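Local coordinates for carbohydrate kinase, FGGY (Rhodospirillum rubrum, PDB 3IFR), which probably phosphorylates D-xylulose, acting as a xylulokinase of the FGGY carbohydrate kinase family, at residues I188-G193 with L284-H289; L23-D28 with D74-G79; L344-G349 with R483-L488. One frame throughout, in Å; residues are numbered along the deposited sequence.

Contact 1: residues I188-G193 with L284-H289; sequences IDLASG and LYLDYH
Gly193, which touches Tyr288 across the contact, is tied back by its own amide to Asp189 O. That carbonyl oxygen is gripped twice. Ser192 N donates to it over 2.9 Å, and Gly193 N gives the second bond. Together they close a tight loop over 190-193. Leu190, Ala191 and Ser192 follow a right-handed helical path, and Gly193 turns off it with a positive phi of 72°.

Tyr288 points its hydroxyl end at this loop. Its OH lies 3.4 Å from Gly193 CA and 3.9 Å from Ile188 CG2. Both neighbours are carbons, and this buried OH has no polar partner in the model. Its CG is anti to its carbonyl carbon, which swings the ring so that the hydroxyl end comes to the loop. Arg179 makes a cation-pi contact with Tyr288, and the ring of Tyr295 also meets it.

The loop joins strands 188-189 and 194-195, so this is a small beta-hairpin. It belongs to the N-terminal part of the FGGY kinase, whereas 284-289 belongs to the C-terminal part. This is consistent with a contact between the two domains of the actin-like fold known for FGGY kinases.

Beside the tyrosine, two leucines meet by their methyl ends. Leu190 CD2 is 3.3 Å from Leu286 CD2, tighter than normal carbon packing. Leu286 CD2 also lies 3.8 Å from Leu190 CG. The Leu190 torsions are far from staggered (chi1 -106°, chi2 19°), so the exact placement of its methyls is uncertain. Leu183, in helix 179-185, touches both Leu190 and Tyr288.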
ATOM      1  N   ILE A 188      11.500   8.822  11.663  1.00 24.84           N
ATOM      2  CA  ILE A 188      10.734   9.967  12.151  1.00 25.99           C
ATOM      3  C   ILE A 188       9.983   9.710  13.456  1.00 26.93           C
ATOM      4  O   ILE A 188       9.383   8.653  13.638  1.00 26.26           O
ATOM      5  CB  ILE A 188       9.737  10.470  11.106  1.00 24.89           C
ATOM      6  CG1 ILE A 188      10.500  11.168   9.984  1.00 24.62           C
ATOM      7  CG2 ILE A 188       8.725  11.421  11.755  1.00 22.85           C
ATOM      8  CD1 ILE A 188       9.651  11.457   8.797  1.00 23.72           C
ATOM      9  N   ASP A 189      10.047  10.694  14.350  1.00 27.61           N
ATOM     10  CA  ASP A 189       9.236  10.755  15.556  1.00 31.57           C
ATOM     11  C   ASP A 189       7.940  11.489  15.236  1.00 32.97           C
ATOM     12  O   ASP A 189       7.980  12.654  14.856  1.00 30.73           O
ATOM     13  CB  ASP A 189       9.984  11.545  16.638  1.00 35.59           C
ATOM     14  CG  ASP A 189       9.323  11.448  18.000  1.00 34.55           C
ATOM     15  OD1 ASP A 189       9.992  10.985  18.928  1.00 35.14           O
ATOM     16  OD2 ASP A 189       8.134  11.797  18.140  1.00 37.54           O
ATOM     17  N   LEU A 190       6.811  10.782  15.366  1.00 35.99           N
ATOM     18  CA  LEU A 190       5.461  11.337  15.193  1.00 34.46           C
ATOM     19  C   LEU A 190       5.314  12.641  15.959  1.00 38.43           C
ATOM     20  O   LEU A 190       4.878  13.646  15.398  1.00 44.88           O
ATOM     21  CB  LEU A 190       4.425  10.358  15.730  1.00 36.02           C
ATOM     22  CG  LEU A 190       3.531   9.525  14.804  1.00 39.25           C
ATOM     23  CD1 LEU A 190       4.065   9.409  13.389  1.00 30.09           C
ATOM     24  CD2 LEU A 190       3.268   8.134  15.424  1.00 35.69           C
ATOM     25  N   ALA A 191       5.699  12.636  17.234  1.00 38.30           N
ATOM     26  CA  ALA A 191       5.700  13.857  18.070  1.00 42.67           C
ATOM     27  C   ALA A 191       6.339  15.089  17.410  1.00 41.18           C
ATOM     28  O   ALA A 191       5.848  16.213  17.570  1.00 38.83           O
ATOM     29  CB  ALA A 191       6.357  13.591  19.465  1.00 39.22           C
ATOM     30  N   SER A 192       7.437  14.897  16.684  1.00 39.22           N
ATOM     31  CA  SER A 192       8.112  16.049  16.090  1.00 39.42           C
ATOM     32  C   SER A 192       7.914  16.165  14.586  1.00 36.13           C
ATOM     33  O   SER A 192       8.014  17.261  14.024  1.00 35.14           O
ATOM     34  CB  SER A 192       9.605  16.028  16.426  1.00 38.22           C
ATOM     35  OG  SER A 192      10.297  15.107  15.596  1.00 38.93           O
ATOM     36  N   GLY A 193       7.665  15.027  13.941  1.00 37.10           N
ATOM     37  CA  GLY A 193       7.426  14.973  12.510  1.00 30.01           C
ATOM     38  C   GLY A 193       8.693  15.219  11.748  1.00 32.37           C
ATOM     39  O   GLY A 193       8.681  15.572  10.567  1.00 35.29           O
ATOM     40  N   LEU A 284      -1.544  -2.111  13.565  1.00 36.88           N
ATOM     41  CA  LEU A 284      -1.835  -1.312  12.377  1.00 33.86           C
ATOM     42  C   LEU A 284      -0.653  -0.377  12.193  1.00 35.50           C
ATOM     43  O   LEU A 284      -0.128   0.143  13.185  1.00 40.57           O
ATOM     44  CB  LEU A 284      -3.073  -0.462  12.642  1.00 31.11           C
ATOM     45  CG  LEU A 284      -4.383  -1.250  12.676  1.00 34.72           C
ATOM     46  CD1 LEU A 284      -5.532  -0.362  13.119  1.00 32.91           C
ATOM     47  CD2 LEU A 284      -4.683  -1.869  11.313  1.00 33.22           C
ATOM     48  N   TYR A 285      -0.214  -0.155  10.960  1.00 31.40           N
ATOM     49  CA  TYR A 285       0.928   0.740  10.730  1.00 28.81           C
ATOM     50  C   TYR A 285       0.468   2.169  10.427  1.00 25.13           C
ATOM     51  O   TYR A 285      -0.600   2.378   9.889  1.00 25.19           O
ATOM     52  CB  TYR A 285       1.775   0.244   9.555  1.00 31.02           C
ATOM     53  CG  TYR A 285       1.571  -1.230   9.193  1.00 40.00           C
ATOM     54  CD1 TYR A 285       2.173  -2.243   9.939  1.00 42.93           C
ATOM     55  CD2 TYR A 285       0.786  -1.609   8.088  1.00 34.68           C
ATOM     56  CE1 TYR A 285       1.993  -3.598   9.607  1.00 42.98           C
ATOM     57  CE2 TYR A 285       0.608  -2.957   7.748  1.00 35.71           C
ATOM     58  CZ  TYR A 285       1.207  -3.941   8.518  1.00 42.94           C
ATOM     59  OH  TYR A 285       1.031  -5.276   8.206  1.00 47.72           O
ATOM     60  N   LEU A 286       1.302   3.147  10.720  1.00 23.33           N
ATOM     61  CA  LEU A 286       0.940   4.506  10.454  1.00 23.68           C
ATOM     62  C   LEU A 286       1.689   5.159   9.272  1.00 24.76           C
ATOM     63  O   LEU A 286       2.839   4.817   8.967  1.00 19.45           O
ATOM     64  CB  LEU A 286       1.091   5.305  11.741  1.00 22.72           C
ATOM     65  CG  LEU A 286       0.531   6.709  11.886  1.00 28.66           C
ATOM     66  CD1 LEU A 286      -1.017   6.828  11.724  1.00 28.10           C
ATOM     67  CD2 LEU A 286       0.984   7.241  13.233  1.00 35.52           C
ATOM     68  N   ASP A 287       1.004   6.101   8.612  1.00 23.92           N
ATOM     69  CA  ASP A 287       1.578   6.930   7.545  1.00 20.41           C
ATOM     70  C   ASP A 287       0.947   8.298   7.685  1.00 21.40           C
ATOM     71  O   ASP A 287      -0.102   8.424   8.312  1.00 20.26           O
ATOM     72  CB  ASP A 287       1.213   6.398   6.158  1.00 17.97           C
ATOM     73  CG  ASP A 287       2.128   5.278   5.677  1.00 20.28           C
ATOM     74  OD1 ASP A 287       1.876   4.078   5.957  1.00 19.13           O
ATOM     75  OD2 ASP A 287       3.071   5.592   4.933  1.00 18.29           O
ATOM     76  N   TYR A 288       1.557   9.318   7.081  1.00 20.38           N
ATOM     77  CA  TYR A 288       0.865  10.579   6.908  1.00 20.68           C
ATOM     78  C   TYR A 288      -0.051  10.439   5.712  1.00 22.98           C
ATOM     79  O   TYR A 288       0.305   9.781   4.741  1.00 22.14           O
ATOM     80  CB  TYR A 288       1.841  11.705   6.647  1.00 23.47           C
ATOM     81  CG  TYR A 288       2.718  12.018   7.840  1.00 25.33           C
ATOM     82  CD1 TYR A 288       2.290  12.888   8.825  1.00 25.50           C
ATOM     83  CD2 TYR A 288       3.982  11.446   7.968  1.00 24.63           C
ATOM     84  CE1 TYR A 288       3.091  13.178   9.913  1.00 27.31           C
ATOM     85  CE2 TYR A 288       4.791  11.733   9.048  1.00 25.67           C
ATOM     86  CZ  TYR A 288       4.337  12.593  10.019  1.00 24.51           C
ATOM     87  OH  TYR A 288       5.135  12.863  11.087  1.00 22.49           O
ATOM     88  N   HIS A 289      -1.239  11.045   5.752  1.00 22.15           N
ATOM     89  CA  HIS A 289      -2.025  11.101   4.528  1.00 20.60           C
ATOM     90  C   HIS A 289      -1.372  12.079   3.556  1.00 19.68           C
ATOM     91  O   HIS A 289      -0.514  12.862   3.945  1.00 18.81           O
ATOM     92  CB  HIS A 289      -3.426  11.579   4.822  1.00 21.91           C
ATOM     93  CG  HIS A 289      -4.414  11.180   3.779  1.00 23.34           C
ATOM     94  ND1 HIS A 289      -5.672  10.705   4.089  1.00 26.60           N
ATOM     95  CD2 HIS A 289      -4.332  11.164   2.434  1.00 20.65           C
ATOM     96  CE1 HIS A 289      -6.321  10.422   2.976  1.00 23.01           C
ATOM     97  NE2 HIS A 289      -5.518  10.678   1.964  1.00 23.83           N
TER

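Contact 2: residues L23-D28 with D74-G79; sequences LVRLPD and DWRPGG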
ATOM      1  N   LEU A  23      -1.283  11.335 -18.070  1.00 22.82           N
ATOM      2  CA  LEU A  23      -1.495  12.729 -18.326  1.00 21.13           C
ATOM      3  C   LEU A  23      -2.954  12.961 -18.125  1.00 26.49           C
ATOM      4  O   LEU A  23      -3.797  12.315 -18.773  1.00 25.56           O
ATOM      5  CB  LEU A  23      -1.134  13.078 -19.764  1.00 23.31           C
ATOM      6  CG  LEU A  23      -1.254  14.571 -20.139  1.00 24.86           C
ATOM      7  CD1 LEU A  23      -0.320  15.453 -19.285  1.00 24.68           C
ATOM      8  CD2 LEU A  23      -0.969  14.814 -21.623  1.00 23.04           C
ATOM      9  N   VAL A  24      -3.265  13.902 -17.244  1.00 25.37           N
ATOM     10  CA  VAL A  24      -4.652  14.225 -16.947  1.00 24.78           C
ATOM     11  C   VAL A  24      -4.921  15.659 -17.328  1.00 24.69           C
ATOM     12  O   VAL A  24      -4.108  16.562 -17.056  1.00 23.67           O
ATOM     13  CB  VAL A  24      -4.912  14.111 -15.441  1.00 27.73           C
ATOM     14  CG1 VAL A  24      -6.300  14.597 -15.113  1.00 27.04           C
ATOM     15  CG2 VAL A  24      -4.633  12.699 -14.938  1.00 24.44           C
ATOM     16  N   ARG A  25      -6.043  15.864 -17.985  1.00 25.66           N
ATOM     17  CA  ARG A  25      -6.573  17.200 -18.180  1.00 28.39           C
ATOM     18  C   ARG A  25      -7.642  17.352 -17.121  1.00 30.50           C
ATOM     19  O   ARG A  25      -8.602  16.566 -17.073  1.00 26.80           O
ATOM     20  CB  ARG A  25      -7.217  17.318 -19.564  1.00 33.92           C
ATOM     21  CG  ARG A  25      -8.131  18.565 -19.796  1.00 35.73           C
ATOM     22  CD  ARG A  25      -9.066  18.325 -21.012  1.00 37.89           C
ATOM     23  NE  ARG A  25      -8.347  17.574 -22.056  1.00 47.95           N
ATOM     24  CZ  ARG A  25      -8.922  16.743 -22.925  1.00 50.58           C
ATOM     25  NH1 ARG A  25     -10.250  16.564 -22.881  1.00 51.78           N
ATOM     26  NH2 ARG A  25      -8.175  16.101 -23.838  1.00 42.11           N
ATOM     27  N   LEU A  26      -7.471  18.335 -16.253  1.00 29.81           N
ATOM     28  CA  LEU A  26      -8.458  18.548 -15.209  1.00 30.52           C
ATOM     29  C   LEU A  26      -9.757  19.135 -15.802  1.00 32.77           C
ATOM     30  O   LEU A  26      -9.712  19.912 -16.752  1.00 33.12           O
ATOM     31  CB  LEU A  26      -7.861  19.380 -14.080  1.00 27.27           C
ATOM     32  CG  LEU A  26      -6.668  18.590 -13.488  1.00 32.68           C
ATOM     33  CD1 LEU A  26      -5.600  19.473 -12.855  1.00 30.35           C
ATOM     34  CD2 LEU A  26      -7.087  17.465 -12.508  1.00 30.06           C
ATOM     35  N   PRO A  27     -10.915  18.773 -15.221  1.00 33.73           N
ATOM     36  CA  PRO A  27     -10.910  18.025 -13.961  1.00 35.01           C
ATOM     37  C   PRO A  27     -11.012  16.512 -14.080  1.00 31.45           C
ATOM     38  O   PRO A  27     -10.899  15.870 -13.056  1.00 32.53           O
ATOM     39  CB  PRO A  27     -12.187  18.532 -13.249  1.00 37.12           C
ATOM     40  CG  PRO A  27     -13.038  19.207 -14.332  1.00 36.35           C
ATOM     41  CD  PRO A  27     -12.284  19.122 -15.642  1.00 34.86           C
ATOM     42  N   ASP A  28     -11.266  15.935 -15.240  1.00 32.65           N
ATOM     43  CA  ASP A  28     -11.810  14.582 -15.181  1.00 34.64           C
ATOM     44  C   ASP A  28     -11.423  13.674 -16.308  1.00 35.11           C
ATOM     45  O   ASP A  28     -12.097  12.668 -16.552  1.00 34.33           O
ATOM     46  CB  ASP A  28     -13.354  14.634 -15.049  1.00 39.76           C
ATOM     47  CG  ASP A  28     -14.072  15.020 -16.366  1.00 44.93           C
ATOM     48  OD1 ASP A  28     -14.148  14.165 -17.283  1.00 45.83           O
ATOM     49  OD2 ASP A  28     -14.614  16.155 -16.468  1.00 45.15           O
ATOM     50  N   ASP A  74      -1.796  18.991 -27.613  1.00 32.20           N
ATOM     51  CA  ASP A  74      -2.525  18.726 -26.365  1.00 32.55           C
ATOM     52  C   ASP A  74      -1.558  18.416 -25.201  1.00 35.68           C
ATOM     53  O   ASP A  74      -1.908  17.681 -24.253  1.00 31.41           O
ATOM     54  CB  ASP A  74      -3.559  17.612 -26.541  1.00 31.48           C
ATOM     55  CG  ASP A  74      -4.565  17.555 -25.390  1.00 44.31           C
ATOM     56  OD1 ASP A  74      -4.940  16.418 -24.980  1.00 44.77           O
ATOM     57  OD2 ASP A  74      -4.993  18.638 -24.884  1.00 45.78           O
ATOM     58  N   TRP A  75      -0.349  18.988 -25.298  1.00 31.10           N
ATOM     59  CA  TRP A  75       0.698  18.835 -24.303  1.00 29.88           C
ATOM     60  C   TRP A  75       0.884  20.155 -23.526  1.00 30.60           C
ATOM     61  O   TRP A  75       1.505  21.079 -24.017  1.00 32.36           O
ATOM     62  CB  TRP A  75       2.006  18.467 -25.023  1.00 28.60           C
ATOM     63  CG  TRP A  75       3.216  18.193 -24.147  1.00 27.57           C
ATOM     64  CD1 TRP A  75       4.404  18.901 -24.118  1.00 29.18           C
ATOM     65  CD2 TRP A  75       3.377  17.118 -23.206  1.00 25.91           C
ATOM     66  NE1 TRP A  75       5.276  18.326 -23.216  1.00 27.37           N
ATOM     67  CE2 TRP A  75       4.670  17.234 -22.649  1.00 27.13           C
ATOM     68  CE3 TRP A  75       2.560  16.069 -22.790  1.00 25.00           C
ATOM     69  CZ2 TRP A  75       5.146  16.338 -21.693  1.00 26.90           C
ATOM     70  CZ3 TRP A  75       3.039  15.194 -21.834  1.00 22.41           C
ATOM     71  CH2 TRP A  75       4.308  15.330 -21.302  1.00 22.86           C
ATOM     72  N   ARG A  76       0.354  20.261 -22.319  1.00 29.55           N
ATOM     73  CA  ARG A  76       0.618  21.474 -21.534  1.00 29.51           C
ATOM     74  C   ARG A  76       0.673  21.140 -20.038  1.00 27.62           C
ATOM     75  O   ARG A  76      -0.081  21.693 -19.259  1.00 27.58           O
ATOM     76  CB  ARG A  76      -0.438  22.553 -21.844  1.00 29.43           C
ATOM     77  CG  ARG A  76      -1.857  21.992 -21.868  1.00 35.25           C
ATOM     78  CD  ARG A  76      -3.017  22.972 -22.271  1.00 39.94           C
ATOM     79  NE  ARG A  76      -4.061  22.217 -22.975  1.00 41.28           N
ATOM     80  CZ  ARG A  76      -5.014  21.502 -22.371  1.00 41.21           C
ATOM     81  NH1 ARG A  76      -5.900  20.818 -23.082  1.00 38.73           N
ATOM     82  NH2 ARG A  76      -5.090  21.475 -21.045  1.00 44.76           N
ATOM     83  N   PRO A  77       1.555  20.197 -19.645  1.00 28.51           N
ATOM     84  CA  PRO A  77       1.636  19.756 -18.252  1.00 25.49           C
ATOM     85  C   PRO A  77       2.111  20.877 -17.336  1.00 25.04           C
ATOM     86  O   PRO A  77       3.051  21.587 -17.689  1.00 24.59           O
ATOM     87  CB  PRO A  77       2.685  18.634 -18.319  1.00 26.30           C
ATOM     88  CG  PRO A  77       3.421  18.903 -19.574  1.00 24.96           C
ATOM     89  CD  PRO A  77       2.366  19.321 -20.502  1.00 24.16           C
ATOM     90  N   GLY A  78       1.484  21.001 -16.167  1.00 25.55           N
ATOM     91  CA  GLY A  78       1.698  22.136 -15.289  1.00 24.77           C
ATOM     92  C   GLY A  78       2.310  21.745 -13.955  1.00 26.26           C
ATOM     93  O   GLY A  78       2.686  22.608 -13.164  1.00 26.41           O
ATOM     94  N   GLY A  79       2.400  20.446 -13.710  1.00 24.53           N
ATOM     95  CA  GLY A  79       3.100  19.923 -12.554  1.00 22.94           C
ATOM     96  C   GLY A  79       3.193  18.411 -12.627  1.00 23.22           C
ATOM     97  O   GLY A  79       2.440  17.779 -13.363  1.00 23.82           O
TER
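Arg25 and Asp74 make the polar part of this contact. Arg25 NH2 donates to Asp74 OD1 over 3.4 Å, a weak hydrogen bond within a salt bridge. The oxygen sits at the guanidinium edge, near its plane, with an N-H...O angle of 155°. The carboxylate plane is turned 58° from that of the guanidinium. The other oxygen, Asp74 OD2, forms a salt bridge with Arg76 NH1 at 3.0 Å. One carboxylate thus pairs with two arginines, one through each oxygen, in a salt-bridge network. Arg25 NE comes within 4.2 Å of Arg76 NH1; the shared aspartate probably offsets the two charges. This NE is buried by the contact and has no partner in the model. A bend at chi3 (-37°) turns the guanidinium of Arg25 toward the aspartate.

Apolar packing lies on the Leu23 side. Leu23 CD2 meets the benzo part of the Trp75 indole, 3.9 Å from Trp75 CE3, at a slant to the ring. Leu23 CD1 touches Pro77 CB more loosely, at 4.5 Å. Within its own segment, Pro77 packs on one face of the Trp75 ring, with Pro77 CD 3.6 Å above the plane, over the centre.

Strands 18-25 and 77-84 are not neighbours in the sheet. Strand 8-14 runs between them, and its Gln8 side chain bonds to Arg76 N and Asp74 O. The chain passes from strand 29-37 to strand 77-84 by way of helix 52-70. Leu66 of that helix packs on both Leu23 and Trp75.

Contact 3: residues L344-G349 with R483-L488; sequences LPYFLG and RDFSAL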
ATOM      1  N   LEU A 344     -10.491 -19.864   9.585  1.00 24.73           N
ATOM      2  CA  LEU A 344      -9.441 -18.895   9.817  1.00 26.85           C
ATOM      3  C   LEU A 344      -8.599 -18.796   8.559  1.00 29.08           C
ATOM      4  O   LEU A 344      -8.036 -19.792   8.107  1.00 28.94           O
ATOM      5  CB  LEU A 344      -8.560 -19.346  10.969  1.00 28.60           C
ATOM      6  CG  LEU A 344      -9.292 -19.472  12.291  1.00 31.26           C
ATOM      7  CD1 LEU A 344      -8.378 -20.127  13.287  1.00 28.95           C
ATOM      8  CD2 LEU A 344      -9.759 -18.091  12.790  1.00 26.71           C
ATOM      9  N   PRO A 345      -8.467 -17.586   8.000  1.00 33.07           N
ATOM     10  CA  PRO A 345      -7.837 -17.427   6.680  1.00 29.31           C
ATOM     11  C   PRO A 345      -6.368 -17.046   6.731  1.00 29.49           C
ATOM     12  O   PRO A 345      -5.953 -16.224   5.913  1.00 30.15           O
ATOM     13  CB  PRO A 345      -8.603 -16.243   6.085  1.00 29.43           C
ATOM     14  CG  PRO A 345      -9.203 -15.504   7.314  1.00 28.18           C
ATOM     15  CD  PRO A 345      -8.933 -16.301   8.546  1.00 29.06           C
ATOM     16  N   TYR A 346      -5.589 -17.634   7.631  1.00 31.51           N
ATOM     17  CA  TYR A 346      -4.175 -17.268   7.765  1.00 33.23           C
ATOM     18  C   TYR A 346      -3.165 -18.239   7.095  1.00 35.39           C
ATOM     19  O   TYR A 346      -2.325 -18.876   7.762  1.00 36.93           O
ATOM     20  CB  TYR A 346      -3.862 -17.020   9.242  1.00 37.71           C
ATOM     21  CG  TYR A 346      -4.942 -16.204   9.950  1.00 34.21           C
ATOM     22  CD1 TYR A 346      -5.374 -14.985   9.433  1.00 33.21           C
ATOM     23  CD2 TYR A 346      -5.528 -16.658  11.126  1.00 32.82           C
ATOM     24  CE1 TYR A 346      -6.352 -14.241  10.070  1.00 33.34           C
ATOM     25  CE2 TYR A 346      -6.519 -15.929  11.767  1.00 35.35           C
ATOM     26  CZ  TYR A 346      -6.928 -14.721  11.235  1.00 34.52           C
ATOM     27  OH  TYR A 346      -7.903 -13.987  11.880  1.00 32.33           O
ATOM     28  N   PHE A 347      -3.223 -18.297   5.766  1.00 32.64           N
ATOM     29  CA  PHE A 347      -2.417 -19.224   4.979  1.00 33.89           C
ATOM     30  C   PHE A 347      -0.922 -18.888   4.877  1.00 38.83           C
ATOM     31  O   PHE A 347      -0.087 -19.775   4.612  1.00 38.49           O
ATOM     32  CB  PHE A 347      -3.045 -19.391   3.596  1.00 34.05           C
ATOM     33  CG  PHE A 347      -4.494 -19.804   3.647  1.00 33.24           C
ATOM     34  CD1 PHE A 347      -4.843 -21.142   3.851  1.00 31.05           C
ATOM     35  CD2 PHE A 347      -5.496 -18.864   3.514  1.00 29.87           C
ATOM     36  CE1 PHE A 347      -6.167 -21.536   3.907  1.00 31.09           C
ATOM     37  CE2 PHE A 347      -6.824 -19.242   3.557  1.00 33.90           C
ATOM     38  CZ  PHE A 347      -7.170 -20.582   3.763  1.00 33.34           C
ATOM     39  N   LEU A 348      -0.576 -17.622   5.090  1.00 37.80           N
ATOM     40  CA  LEU A 348       0.831 -17.206   5.126  1.00 42.73           C
ATOM     41  C   LEU A 348       1.192 -16.750   6.527  1.00 46.46           C
ATOM     42  O   LEU A 348       2.266 -16.201   6.765  1.00 54.81           O
ATOM     43  CB  LEU A 348       1.085 -16.055   4.152  1.00 41.94           C
ATOM     44  CG  LEU A 348       1.182 -16.411   2.671  1.00 45.15           C
ATOM     45  CD1 LEU A 348       0.474 -17.732   2.359  1.00 42.21           C
ATOM     46  CD2 LEU A 348       0.635 -15.280   1.804  1.00 40.83           C
ATOM     47  N   GLY A 349       0.298 -16.999   7.462  1.00 45.06           N
ATOM     48  CA  GLY A 349       0.332 -16.278   8.715  1.00 50.07           C
ATOM     49  C   GLY A 349      -0.670 -15.133   8.603  1.00 48.06           C
ATOM     50  O   GLY A 349      -1.427 -15.045   7.620  1.00 50.26           O
ATOM     51  N   ARG A 483     -18.052 -13.700  16.420  1.00 28.01           N
ATOM     52  CA  ARG A 483     -17.739 -14.194  17.751  1.00 30.88           C
ATOM     53  C   ARG A 483     -17.067 -15.575  17.604  1.00 31.88           C
ATOM     54  O   ARG A 483     -16.020 -15.836  18.221  1.00 29.02           O
ATOM     55  CB  ARG A 483     -19.008 -14.204  18.610  1.00 34.25           C
ATOM     56  CG  ARG A 483     -19.118 -15.290  19.674  1.00 43.91           C
ATOM     57  CD  ARG A 483     -20.570 -15.380  20.259  1.00 48.15           C
ATOM     58  NE  ARG A 483     -20.890 -16.720  20.779  1.00 54.10           N
ATOM     59  CZ  ARG A 483     -21.335 -17.749  20.040  1.00 56.39           C
ATOM     60  NH1 ARG A 483     -21.532 -17.612  18.725  1.00 49.35           N
ATOM     61  NH2 ARG A 483     -21.595 -18.930  20.613  1.00 54.35           N
ATOM     62  N   ASP A 484     -17.611 -16.434  16.742  1.00 28.78           N
ATOM     63  CA  ASP A 484     -16.962 -17.733  16.509  1.00 29.67           C
ATOM     64  C   ASP A 484     -15.527 -17.649  15.971  1.00 28.62           C
ATOM     65  O   ASP A 484     -14.649 -18.316  16.453  1.00 28.62           O
ATOM     66  CB  ASP A 484     -17.789 -18.597  15.577  1.00 27.67           C
ATOM     67  CG  ASP A 484     -18.995 -19.158  16.260  1.00 33.95           C
ATOM     68  OD1 ASP A 484     -19.268 -18.734  17.413  1.00 34.41           O
ATOM     69  OD2 ASP A 484     -19.657 -20.024  15.654  1.00 37.53           O
ATOM     70  N   PHE A 485     -15.330 -16.849  14.940  1.00 26.15           N
ATOM     71  CA  PHE A 485     -14.060 -16.649  14.301  1.00 25.08           C
ATOM     72  C   PHE A 485     -13.024 -16.240  15.357  1.00 28.24           C
ATOM     73  O   PHE A 485     -11.930 -16.809  15.451  1.00 30.89           O
ATOM     74  CB  PHE A 485     -14.321 -15.548  13.273  1.00 26.71           C
ATOM     75  CG  PHE A 485     -13.117 -14.916  12.697  1.00 25.54           C
ATOM     76  CD1 PHE A 485     -12.538 -15.430  11.552  1.00 21.97           C
ATOM     77  CD2 PHE A 485     -12.639 -13.728  13.225  1.00 24.98           C
ATOM     78  CE1 PHE A 485     -11.459 -14.820  10.994  1.00 26.36           C
ATOM     79  CE2 PHE A 485     -11.540 -13.097  12.664  1.00 27.73           C
ATOM     80  CZ  PHE A 485     -10.937 -13.643  11.558  1.00 26.16           C
ATOM     81  N   SER A 486     -13.388 -15.262  16.164  1.00 27.69           N
ATOM     82  CA  SER A 486     -12.548 -14.775  17.245  1.00 29.56           C
ATOM     83  C   SER A 486     -12.216 -15.845  18.266  1.00 29.00           C
ATOM     84  O   SER A 486     -11.093 -15.934  18.704  1.00 31.50           O
ATOM     85  CB  SER A 486     -13.249 -13.620  17.971  1.00 25.48           C
ATOM     86  OG  SER A 486     -12.935 -12.418  17.307  1.00 32.70           O
ATOM     87  N   ALA A 487     -13.209 -16.627  18.658  1.00 28.34           N
ATOM     88  CA  ALA A 487     -13.019 -17.676  19.625  1.00 27.91           C
ATOM     89  C   ALA A 487     -12.283 -18.875  19.012  1.00 32.08           C
ATOM     90  O   ALA A 487     -11.593 -19.620  19.738  1.00 34.97           O
ATOM     91  CB  ALA A 487     -14.361 -18.106  20.197  1.00 26.61           C
ATOM     92  N   LEU A 488     -12.411 -19.070  17.702  1.00 28.13           N
ATOM     93  CA  LEU A 488     -11.658 -20.133  17.038  1.00 30.76           C
ATOM     94  C   LEU A 488     -10.163 -19.824  17.205  1.00 31.13           C
ATOM     95  O   LEU A 488      -9.411 -20.631  17.731  1.00 28.50           O
ATOM     96  CB  LEU A 488     -12.040 -20.284  15.568  1.00 28.00           C
ATOM     97  CG  LEU A 488     -11.353 -21.455  14.845  1.00 31.01           C
ATOM     98  CD1 LEU A 488     -11.312 -22.749  15.688  1.00 24.50           C
ATOM     99  CD2 LEU A 488     -12.044 -21.700  13.497  1.00 27.11           C
TER
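Phe485 receives Pro345 at its ring edge, where Pro345 CD lies 3.8 Å from Phe485 CE1, near the ring plane. Tyr346 comes to the outer end of the same ring. Its OH lies 3.1 Å from Phe485 CZ and approaches obliquely. The tyrosine ring has Pro345 CD on one face, 3.6 Å above the plane and displaced toward the rim. Pro345 CD therefore meets both aromatic rings. With CG anti to the backbone N (chi1 166°), the Phe485 ring extends from its helix toward the 344-349 loop.

Leu344 supplies the rest of the contact with its two methyl branches. CD1 packs against Leu488, 3.6 Å from Leu488 CG. CD2 goes to the preceding helical turn, 3.7 Å from Phe485 O and 4.0 Å from Phe485 CD1. The leucine thus straddles two residues three apart on the helix. An alanine at Leu344 would lack both branches, which is likely to open a gap beside Leu488 and leave the Phe485 ring less firmly held.

This is apolar packing in the C-terminal part of the chain. Leu344 ends strand 342-344 and bonds through its backbone to Thr362, at the start of strand 362-364. Leu488, from helix 475-496, reaches Thr364 of that strand. Helix 372-397 also borders the contact, with Ala382 against Pro345 and Leu385 against Phe485.

Overall arrangement
From the N terminus, contact 2 comes first. It closes a loop of 45 residues that includes strand 29-37 and helix 52-70, all in the N-terminal part of the kinase. Contact 1 opens later and spans 90 residues, bringing a hairpin of the N-terminal part against a loop of the C-terminal part. Contact 3 follows and spans 133 residues, tying the end of strand 342-344 and the loop after it to the last helix, 475-496. The three loops run in series; none nests in or crosses another. Contacts 2 and 3 lie on opposite sides of the chain's centre, their own centres 47 Å apart. Contact 1 is 32 Å from contact 2 and 29 Å from contact 3, centre to centre.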